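Local coordinates for malonyl CoA-acyl carrier protein transacylase (Burkholderia pseudomallei 1710b, PDB 3EZO) that probably transfers the malonyl group of malonyl-CoA to the holo acyl carrier protein, the reaction that supplies malonyl units to fatty acid synthesis, at residues P16-Q21 with N63-T68; R121-A126 with D216-Y221; A126-V131 with V202-H207. All coordinates share one frame; numbering follows the deposited sequence.

Overall arrangement
Helix 113-128 is the common element of interactions 2 and 3. They share Ala-126, and their centres lie about 11 Å apart; both segments of interaction 3 fall between those of interaction 2 along the chain, apart from the shared Ala-126. Interaction 1, with its centre about 16 Å and 14 Å from those of interactions 2 and 3, joins the same neighbourhood from helix 65-85: Thr-65 and Thr-66 pack on Ala-124. All three approach the predicted catalytic pair, Ser-98 and His-207. The nearest side-chain atoms of Gln-18 and Ser-98 are about 6 Å apart, those of Arg-123 and Ser-98 about 3 Å, and His-207 itself belongs to interaction 3.

Interaction 1: residues P16-Q21 with N63-T68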
loop_
_atom_site.group_PDB
_atom_site.type_symbol
_atom_site.label_atom_id
_atom_site.label_comp_id
_atom_site.label_asym_id
_atom_site.label_seq_id
_atom_site.Cartn_x
_atom_site.Cartn_y
_atom_site.Cartn_z
ATOM N N PRO A 16 1.672 -0.929 5.212
ATOM C CA PRO A 16 1.979 0.221 4.332
ATOM C C PRO A 16 2.502 -0.164 2.942
ATOM O O PRO A 16 2.920 -1.277 2.702
ATOM C CB PRO A 16 3.035 0.997 5.141
ATOM C CG PRO A 16 3.745 -0.087 5.940
ATOM C CD PRO A 16 2.683 -1.104 6.274
ATOM N N GLY A 17 2.426 0.761 2.000
ATOM C CA GLY A 17 2.985 0.538 0.679
ATOM C C GLY A 17 4.054 1.553 0.374
ATOM O O GLY A 17 4.717 2.073 1.305
ATOM N N GLN A 18 4.211 1.847 -0.923
ATOM C CA GLN A 18 5.232 2.750 -1.399
ATOM C C GLN A 18 5.083 4.106 -0.761
ATOM O O GLN A 18 3.978 4.604 -0.601
ATOM C CB GLN A 18 5.107 2.996 -2.906
ATOM C CG GLN A 18 5.672 1.973 -3.760
ATOM C CD GLN A 18 5.469 2.297 -5.272
ATOM O OE1 GLN A 18 4.877 1.509 -6.002
ATOM N NE2 GLN A 18 5.965 3.442 -5.711
ATOM N N GLY A 19 6.206 4.754 -0.503
ATOM C CA GLY A 19 6.178 6.074 0.085
ATOM C C GLY A 19 6.461 6.030 1.566
ATOM O O GLY A 19 6.608 7.089 2.167
ATOM N N SER A 20 6.510 4.837 2.183
ATOM C CA SER A 20 6.771 4.757 3.638
ATOM C C SER A 20 8.222 4.396 3.937
ATOM O O SER A 20 8.596 4.269 5.098
ATOM C CB SER A 20 5.837 3.747 4.318
ATOM O OG SER A 20 4.491 4.150 4.298
ATOM N N GLN A 21 9.031 4.228 2.898
ATOM C CA GLN A 21 10.395 3.747 3.066
ATOM C C GLN A 21 11.352 4.895 3.413
ATOM O O GLN A 21 11.055 6.038 3.149
ATOM C CB GLN A 21 10.880 2.991 1.823
ATOM C CG GLN A 21 11.209 3.826 0.555
ATOM C CD GLN A 21 9.973 4.421 -0.168
ATOM O OE1 GLN A 21 8.802 4.041 0.075
ATOM N NE2 GLN A 21 10.245 5.358 -1.065
ATOM N N ASN A 63 14.537 4.371 -3.563
ATOM C CA ASN A 63 13.312 4.934 -4.132
ATOM C C ASN A 63 13.001 4.559 -5.585
ATOM O O ASN A 63 12.025 5.041 -6.124
ATOM C CB ASN A 63 13.330 6.450 -4.061
ATOM C CG ASN A 63 13.325 6.970 -2.691
ATOM O OD1 ASN A 63 12.908 6.322 -1.730
ATOM N ND2 ASN A 63 13.767 8.186 -2.574
ATOM N N LEU A 64 13.786 3.734 -6.238
ATOM C CA LEU A 64 13.341 3.212 -7.532
ATOM C C LEU A 64 12.168 2.260 -7.250
ATOM O O LEU A 64 12.312 1.352 -6.440
ATOM C CB LEU A 64 14.439 2.427 -8.223
ATOM C CG LEU A 64 15.765 3.157 -8.472
ATOM C CD1 LEU A 64 16.774 2.178 -9.004
ATOM C CD2 LEU A 64 15.534 4.328 -9.415
ATOM N N THR A 65 11.038 2.433 -7.934
ATOM C CA THR A 65 9.819 1.681 -7.593
ATOM C C THR A 65 10.011 0.171 -7.658
ATOM O O THR A 65 9.451 -0.553 -6.845
ATOM C CB THR A 65 8.614 2.095 -8.467
ATOM O OG1 THR A 65 8.763 1.518 -9.771
ATOM C CG2 THR A 65 8.508 3.617 -8.557
ATOM N N THR A 66 10.814 -0.308 -8.604
ATOM C CA THR A 66 11.164 -1.733 -8.704
ATOM C C THR A 66 11.911 -2.256 -7.470
ATOM O O THR A 66 11.977 -3.473 -7.251
ATOM C CB THR A 66 12.036 -2.036 -9.977
ATOM O OG1 THR A 66 12.907 -0.905 -10.251
ATOM C CG2 THR A 66 11.113 -2.400 -11.233
ATOM N N ASN A 67 12.518 -1.337 -6.708
ATOM C CA ASN A 67 13.089 -1.659 -5.398
ATOM C C ASN A 67 12.111 -1.344 -4.292
ATOM O O ASN A 67 11.976 -2.126 -3.363
ATOM C CB ASN A 67 14.354 -0.829 -5.101
ATOM C CG ASN A 67 15.531 -1.293 -5.857
ATOM O OD1 ASN A 67 15.632 -2.478 -6.247
ATOM N ND2 ASN A 67 16.488 -0.381 -6.041
ATOM N N THR A 68 11.459 -0.189 -4.367
ATOM C CA THR A 68 10.582 0.253 -3.295
ATOM C C THR A 68 9.489 -0.813 -2.994
ATOM O O THR A 68 9.237 -1.107 -1.836
ATOM C CB THR A 68 9.956 1.641 -3.571
ATOM O OG1 THR A 68 10.965 2.560 -3.977
ATOM C CG2 THR A 68 9.286 2.181 -2.334
#
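Gln-21 reaches Asn-63 through the one hydrogen bond between segments 16-21 and 63-68, and this amide pair illustrates how a turn can be tied to the start of a helix. The bond from Gln-21 NE2 to Asn-63 OD1 is 2.9 Å long and almost straight, at 172°. Asn-63 OD1 lies in the plane of the donor amide, whereas NE2 stands above the plane of the Asn-63 carbonyl, and the two amide planes are 77° apart. The other end of the Gln-21 amide looks back into its own segment: OE1 takes the N-H of Gly-19 at 2.8 Å, on a lone pair. The side chain, bent at chi2 (-71°), folds back over the type II turn from Gly-17 to Ser-20, and bonds at both ends fix the rotation of the amide.

Van der Waals contact centres on Thr-68. Its CG2 sits over the face of the Gln-21 amide, 3.2 Å from Gln-21 CD, a close approach, while its OG1 bonds to the carbonyl of Leu-62. Thr-68 CG2 also meets Gln-18 CG at 3.9 Å. The extended Gln-18 chain carries NE2 to 3.8 Å from Thr-65 CG2, with its OE1 held by Gln-69.

The loop follows strand 11-15 and carries the Gly-Gln-Gly-Ser sequence familiar from acyltransferases of the FabD family. In relatives the backbone N-H of this glutamine helps form the oxyanion hole. The Gln-18 side chain lies about 6 Å from that of Ser-98, which puts the loop beside the predicted active site; by analogy, the Gln-18 N-H probably plays a similar role.

Interaction 2: residues R121-A126 with D216-Y221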
loop_
_atom_site.group_PDB
_atom_site.type_symbol
_atom_site.label_atom_id
_atom_site.label_comp_id
_atom_site.label_asym_id
_atom_site.label_seq_id
_atom_site.Cartn_x
_atom_site.Cartn_y
_atom_site.Cartn_z
ATOM N N ARG A 121 8.035 -7.229 -7.389
ATOM C CA ARG A 121 9.035 -6.696 -8.341
ATOM C C ARG A 121 8.423 -6.579 -9.734
ATOM O O ARG A 121 8.501 -5.531 -10.400
ATOM C CB ARG A 121 10.260 -7.592 -8.402
ATOM C CG ARG A 121 11.355 -7.076 -9.298
ATOM C CD ARG A 121 12.631 -7.907 -9.121
ATOM N NE ARG A 121 12.398 -9.309 -9.503
ATOM C CZ ARG A 121 13.321 -10.269 -9.528
ATOM N NH1 ARG A 121 14.578 -10.027 -9.196
ATOM N NH2 ARG A 121 12.965 -11.484 -9.886
ATOM N N PHE A 122 7.791 -7.658 -10.165
ATOM C CA PHE A 122 7.101 -7.648 -11.449
ATOM C C PHE A 122 5.979 -6.584 -11.489
ATOM O O PHE A 122 5.883 -5.808 -12.438
ATOM C CB PHE A 122 6.531 -9.009 -11.765
ATOM C CG PHE A 122 5.826 -9.040 -13.089
ATOM C CD1 PHE A 122 6.544 -9.260 -14.264
ATOM C CD2 PHE A 122 4.449 -8.758 -13.179
ATOM C CE1 PHE A 122 5.904 -9.288 -15.501
ATOM C CE2 PHE A 122 3.816 -8.750 -14.414
ATOM C CZ PHE A 122 4.547 -9.007 -15.570
ATOM N N ARG A 123 5.158 -6.528 -10.435
ATOM C CA ARG A 123 4.109 -5.525 -10.351
ATOM C C ARG A 123 4.694 -4.123 -10.552
ATOM O O ARG A 123 4.140 -3.301 -11.292
ATOM C CB ARG A 123 3.436 -5.578 -8.986
ATOM C CG ARG A 123 2.402 -4.476 -8.751
ATOM C CD ARG A 123 1.718 -4.711 -7.382
ATOM N NE ARG A 123 0.579 -3.806 -7.076
ATOM C CZ ARG A 123 0.669 -2.643 -6.451
ATOM N NH1 ARG A 123 1.859 -2.115 -6.092
ATOM N NH2 ARG A 123 -0.436 -1.965 -6.197
ATOM N N ALA A 124 5.794 -3.835 -9.863
ATOM C CA ALA A 124 6.463 -2.529 -10.009
ATOM C C ALA A 124 6.847 -2.270 -11.458
ATOM O O ALA A 124 6.570 -1.184 -11.987
ATOM C CB ALA A 124 7.682 -2.412 -9.081
ATOM N N GLN A 125 7.448 -3.254 -12.108
ATOM C CA GLN A 125 7.869 -3.138 -13.521
ATOM C C GLN A 125 6.655 -2.860 -14.444
ATOM O O GLN A 125 6.699 -1.935 -15.279
ATOM C CB GLN A 125 8.648 -4.411 -13.938
ATOM C CG GLN A 125 8.546 -4.863 -15.442
ATOM C CD GLN A 125 9.212 -3.901 -16.418
ATOM O OE1 GLN A 125 10.302 -3.342 -16.143
ATOM N NE2 GLN A 125 8.569 -3.706 -17.579
ATOM N N ALA A 126 5.584 -3.652 -14.257
ATOM C CA ALA A 126 4.345 -3.503 -14.980
ATOM C C ALA A 126 3.724 -2.118 -14.853
ATOM O O ALA A 126 3.329 -1.528 -15.832
ATOM C CB ALA A 126 3.318 -4.587 -14.510
ATOM N N ASP A 216 -3.231 -6.133 -17.172
ATOM C CA ASP A 216 -3.173 -7.251 -18.094
ATOM C C ASP A 216 -1.927 -8.111 -17.881
ATOM O O ASP A 216 -2.010 -9.326 -17.922
ATOM C CB ASP A 216 -3.231 -6.756 -19.545
ATOM C CG ASP A 216 -4.588 -6.150 -19.885
ATOM O OD1 ASP A 216 -5.587 -6.620 -19.298
ATOM O OD2 ASP A 216 -4.645 -5.203 -20.697
ATOM N N LYS A 217 -0.785 -7.476 -17.650
ATOM C CA LYS A 217 0.457 -8.203 -17.364
ATOM C C LYS A 217 0.355 -8.948 -16.021
ATOM O O LYS A 217 0.794 -10.088 -15.900
ATOM C CB LYS A 217 1.636 -7.223 -17.339
ATOM C CG LYS A 217 2.018 -6.651 -18.703
ATOM C CD LYS A 217 3.116 -5.533 -18.525
ATOM C CE LYS A 217 2.507 -4.242 -17.826
ATOM N NZ LYS A 217 3.093 -2.848 -18.076
ATOM N N LEU A 218 -0.249 -8.296 -15.033
ATOM C CA LEU A 218 -0.437 -8.909 -13.721
ATOM C C LEU A 218 -1.295 -10.152 -13.796
ATOM O O LEU A 218 -0.988 -11.137 -13.113
ATOM C CB LEU A 218 -1.024 -7.939 -12.665
ATOM C CG LEU A 218 0.010 -7.111 -11.908
ATOM C CD1 LEU A 218 -0.638 -5.860 -11.180
ATOM C CD2 LEU A 218 0.813 -8.012 -10.914
ATOM N N ARG A 219 -2.332 -10.121 -14.632
ATOM C CA ARG A 219 -3.210 -11.277 -14.805
ATOM C C ARG A 219 -2.438 -12.472 -15.346
ATOM O O ARG A 219 -2.580 -13.594 -14.848
ATOM C CB ARG A 219 -4.411 -10.953 -15.708
ATOM C CG ARG A 219 -5.398 -12.066 -15.725
ATOM C CD ARG A 219 -6.516 -11.853 -16.758
ATOM N NE ARG A 219 -7.355 -10.678 -16.438
ATOM C CZ ARG A 219 -7.312 -9.485 -17.031
ATOM N NH1 ARG A 219 -6.417 -9.183 -17.965
ATOM N NH2 ARG A 219 -8.160 -8.554 -16.649
ATOM N N GLU A 220 -1.607 -12.232 -16.360
ATOM C CA GLU A 220 -0.763 -13.290 -16.908
ATOM C C GLU A 220 0.205 -13.813 -15.858
ATOM O O GLU A 220 0.354 -15.025 -15.679
ATOM C CB GLU A 220 0.052 -12.786 -18.107
ATOM C CG GLU A 220 -0.792 -12.413 -19.272
ATOM C CD GLU A 220 0.007 -11.761 -20.416
ATOM O OE1 GLU A 220 1.198 -11.358 -20.221
ATOM O OE2 GLU A 220 -0.606 -11.659 -21.519
ATOM N N TYR A 221 0.851 -12.901 -15.142
ATOM C CA TYR A 221 1.806 -13.315 -14.088
ATOM C C TYR A 221 1.117 -14.104 -12.968
ATOM O O TYR A 221 1.568 -15.170 -12.578
ATOM C CB TYR A 221 2.560 -12.101 -13.508
ATOM C CG TYR A 221 3.697 -12.501 -12.586
ATOM C CD1 TYR A 221 5.031 -12.457 -13.011
ATOM C CD2 TYR A 221 3.439 -12.921 -11.289
ATOM C CE1 TYR A 221 6.080 -12.865 -12.131
ATOM C CE2 TYR A 221 4.461 -13.303 -10.419
ATOM C CZ TYR A 221 5.771 -13.270 -10.841
ATOM O OH TYR A 221 6.748 -13.653 -9.927
#
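An antiparallel helix pair is built where Phe-122 and Ala-126 of helix 113-128 face Lys-217, Leu-218 and Tyr-221 of helix 212-223. The segment axes pass 9.8 Å apart with their directions at 155°, and an aromatic pair lies toward one end of the contact, a lysine bond toward the other.

Phe-122 and Tyr-221 form an offset stack, with centroids 4.7 Å apart and planes inclined by 25°. Each side chain leaves its helix anti to the backbone N (chi1 -179° for Phe-122), and the two rings overlap while pointing toward opposite helices. Each CB thus makes a CH-pi contact with the partner's ring, that of Phe-122 lying over the Tyr-221 face. The tightest point of the stack is Tyr-221 CD1, 3.5 Å from Phe-122 CG. The far end of the Phe-122 ring rests on Lys-217, whose CB is 3.8 Å from Phe-122 CZ.

Lys-217 bends at its third torsion and brings NZ to the carbonyl of Ala-126, meeting O at 2.6 Å on a lone pair. On the way its CE presses against the Ala-126 methyl, CE to CB being 3.4 Å, tighter than usual for two carbons. Leu-218 CD2 packs on the Arg-123 CB at 4.1 Å; the guanidinium beyond reaches Gln-256, Gln-69 and Ser-98.

Chemically, the ammonium group sits at a carbonyl near the C-terminal end of helix 113-128, where the helix dipole would probably favour a positive charge. One directed polar bond thereby supplements a largely apolar interface, on the same helix that sends Arg-123 to the predicted nucleophile.

Interaction 3: residues A126-V131 with V202-H207; sequences AMQTAV and VSAPFH
Gln-128, Ser-203 and a water molecule form a closed circuit of three hydrogen bonds, the unusual element in the contact between segments 126-131 and 202-207. Ser-203 OG donates to Gln-128 OE1 at 2.7 Å, in the carbonyl plane and on a lone pair. The water in turn donates to Ser-203 OG at 2.9 Å and accepts from Gln-128 NE2, so both ends of the amide are engaged and each donor feeds the next acceptor. Such an arrangement probably strengthens its members mutually. A bend at chi2 (62°) turns the Gln-128 amide toward the serine.

The same amide stands at the edge of the Phe-206 ring, almost perpendicular to it, with Gln-128 NE2 3.7 Å from Phe-206 CZ. Met-127 contributes twice. Its carbonyl O lies in the ring plane, 3.4 Å from Phe-206 CE1, and its side chain crosses over one face, where the methyl CE is 4.2 Å from the ring centroid, a CH-pi contact, and the sulfur sits above at greater distance in a Met-aromatic arrangement. On the opposite face, toward the rim, lies the carbonyl O of Ala-204, which also accepts a weak bond from Phe-206 N in the inverse gamma turn centred on Pro-205. The proline ring packs on Val-131, whose CG2 is 3.6 Å from Pro-205 CD.

His-207, the predicted active-site residue next to Phe-206, comes near Met-127 CE, but its nitrogens are held by others: NE2 by Ser-98 OG, ND1 by backbone carbonyls of Gln-256 and Gly-259. Around this contact, Gln-128 and Met-127 touch helix 65-85 through Thr-65 and Gln-69, Ala-130 rests on helix 212-223, and His-207 leans on strand 162-169 of the antiparallel sheet, placing the loop between that sheet and the helical layer.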
loop_
_atom_site.group_PDB
_atom_site.type_symbol
_atom_site.label_atom_id
_atom_site.label_comp_id
_atom_site.label_asym_id
_atom_site.label_seq_id
_atom_site.Cartn_x
_atom_site.Cartn_y
_atom_site.Cartn_z
ATOM N N ALA A 126 5.584 -3.652 -14.257
ATOM C CA ALA A 126 4.345 -3.503 -14.980
ATOM C C ALA A 126 3.724 -2.118 -14.853
ATOM O O ALA A 126 3.329 -1.528 -15.832
ATOM C CB ALA A 126 3.318 -4.587 -14.510
ATOM N N MET A 127 3.571 -1.645 -13.626
ATOM C CA MET A 127 2.954 -0.360 -13.362
ATOM C C MET A 127 3.796 0.828 -13.906
ATOM O O MET A 127 3.251 1.848 -14.378
ATOM C CB MET A 127 2.718 -0.190 -11.869
ATOM C CG MET A 127 1.721 -1.227 -11.248
ATOM S SD MET A 127 1.534 -0.907 -9.460
ATOM C CE MET A 127 0.480 0.515 -9.478
ATOM N N GLN A 128 5.120 0.681 -13.867
ATOM C CA GLN A 128 5.999 1.760 -14.313
ATOM C C GLN A 128 6.042 1.864 -15.852
ATOM O O GLN A 128 6.345 2.908 -16.377
ATOM C CB GLN A 128 7.398 1.578 -13.701
ATOM C CG GLN A 128 8.373 2.710 -13.976
ATOM C CD GLN A 128 7.903 4.039 -13.399
ATOM O OE1 GLN A 128 7.947 5.056 -14.111
ATOM N NE2 GLN A 128 7.393 4.035 -12.135
ATOM N N THR A 129 5.777 0.773 -16.572
ATOM C CA THR A 129 5.859 0.781 -18.011
ATOM C C THR A 129 4.515 0.614 -18.768
ATOM O O THR A 129 4.514 0.353 -19.985
ATOM C CB THR A 129 6.811 -0.312 -18.420
ATOM O OG1 THR A 129 6.285 -1.567 -18.005
ATOM C CG2 THR A 129 8.199 -0.074 -17.758
ATOM N N ALA A 130 3.387 0.747 -18.070
ATOM C CA ALA A 130 2.070 0.562 -18.697
ATOM C C ALA A 130 1.823 1.633 -19.769
ATOM O O ALA A 130 1.312 1.323 -20.846
ATOM C CB ALA A 130 0.964 0.575 -17.673
ATOM N N VAL A 131 2.213 2.873 -19.484
ATOM C CA VAL A 131 2.009 3.967 -20.422
ATOM C C VAL A 131 3.341 4.627 -20.757
ATOM O O VAL A 131 4.305 4.561 -19.963
ATOM C CB VAL A 131 0.992 5.019 -19.913
ATOM C CG1 VAL A 131 -0.327 4.340 -19.525
ATOM C CG2 VAL A 131 1.512 5.765 -18.762
ATOM N N VAL A 202 5.917 11.593 -8.936
ATOM C CA VAL A 202 5.660 10.228 -9.424
ATOM C C VAL A 202 5.547 10.335 -10.939
ATOM O O VAL A 202 5.092 11.339 -11.464
ATOM C CB VAL A 202 4.352 9.683 -8.804
ATOM C CG1 VAL A 202 4.031 8.249 -9.293
ATOM C CG2 VAL A 202 4.440 9.760 -7.279
ATOM N N SER A 203 5.971 9.299 -11.642
ATOM C CA SER A 203 6.194 9.393 -13.094
ATOM C C SER A 203 5.150 8.642 -13.961
ATOM O O SER A 203 5.273 8.607 -15.198
ATOM C CB SER A 203 7.580 8.816 -13.380
ATOM O OG SER A 203 7.609 7.448 -12.987
ATOM N N ALA A 204 4.161 8.028 -13.298
ATOM C CA ALA A 204 3.220 7.115 -13.943
ATOM C C ALA A 204 1.874 7.236 -13.227
ATOM O O ALA A 204 1.839 7.458 -12.004
ATOM C CB ALA A 204 3.752 5.737 -13.866
ATOM N N PRO A 205 0.764 7.120 -13.954
ATOM C CA PRO A 205 -0.571 7.409 -13.385
ATOM C C PRO A 205 -1.188 6.218 -12.676
ATOM O O PRO A 205 -2.234 5.677 -13.110
ATOM C CB PRO A 205 -1.372 7.740 -14.636
ATOM C CG PRO A 205 -0.840 6.812 -15.664
ATOM C CD PRO A 205 0.635 6.664 -15.359
ATOM N N PHE A 206 -0.551 5.800 -11.592
ATOM C CA PHE A 206 -0.970 4.615 -10.873
ATOM C C PHE A 206 -2.421 4.718 -10.388
ATOM O O PHE A 206 -2.905 5.787 -9.970
ATOM C CB PHE A 206 -0.082 4.421 -9.628
ATOM C CG PHE A 206 1.380 4.199 -9.919
ATOM C CD1 PHE A 206 1.836 3.728 -11.139
ATOM C CD2 PHE A 206 2.303 4.405 -8.914
ATOM C CE1 PHE A 206 3.185 3.522 -11.365
ATOM C CE2 PHE A 206 3.680 4.200 -9.147
ATOM C CZ PHE A 206 4.097 3.758 -10.371
ATOM N N HIS A 207 -3.100 3.579 -10.446
ATOM C CA HIS A 207 -4.459 3.420 -9.942
ATOM C C HIS A 207 -5.502 4.166 -10.788
ATOM O O HIS A 207 -6.663 4.178 -10.425
ATOM C CB HIS A 207 -4.515 3.737 -8.436
ATOM C CG HIS A 207 -3.722 2.768 -7.615
ATOM N ND1 HIS A 207 -4.119 1.459 -7.438
ATOM C CD2 HIS A 207 -2.547 2.906 -6.945
ATOM C CE1 HIS A 207 -3.199 0.820 -6.719
ATOM N NE2 HIS A 207 -2.244 1.681 -6.395
HETATM O O HOH W 1 6.860 6.320 -10.400
#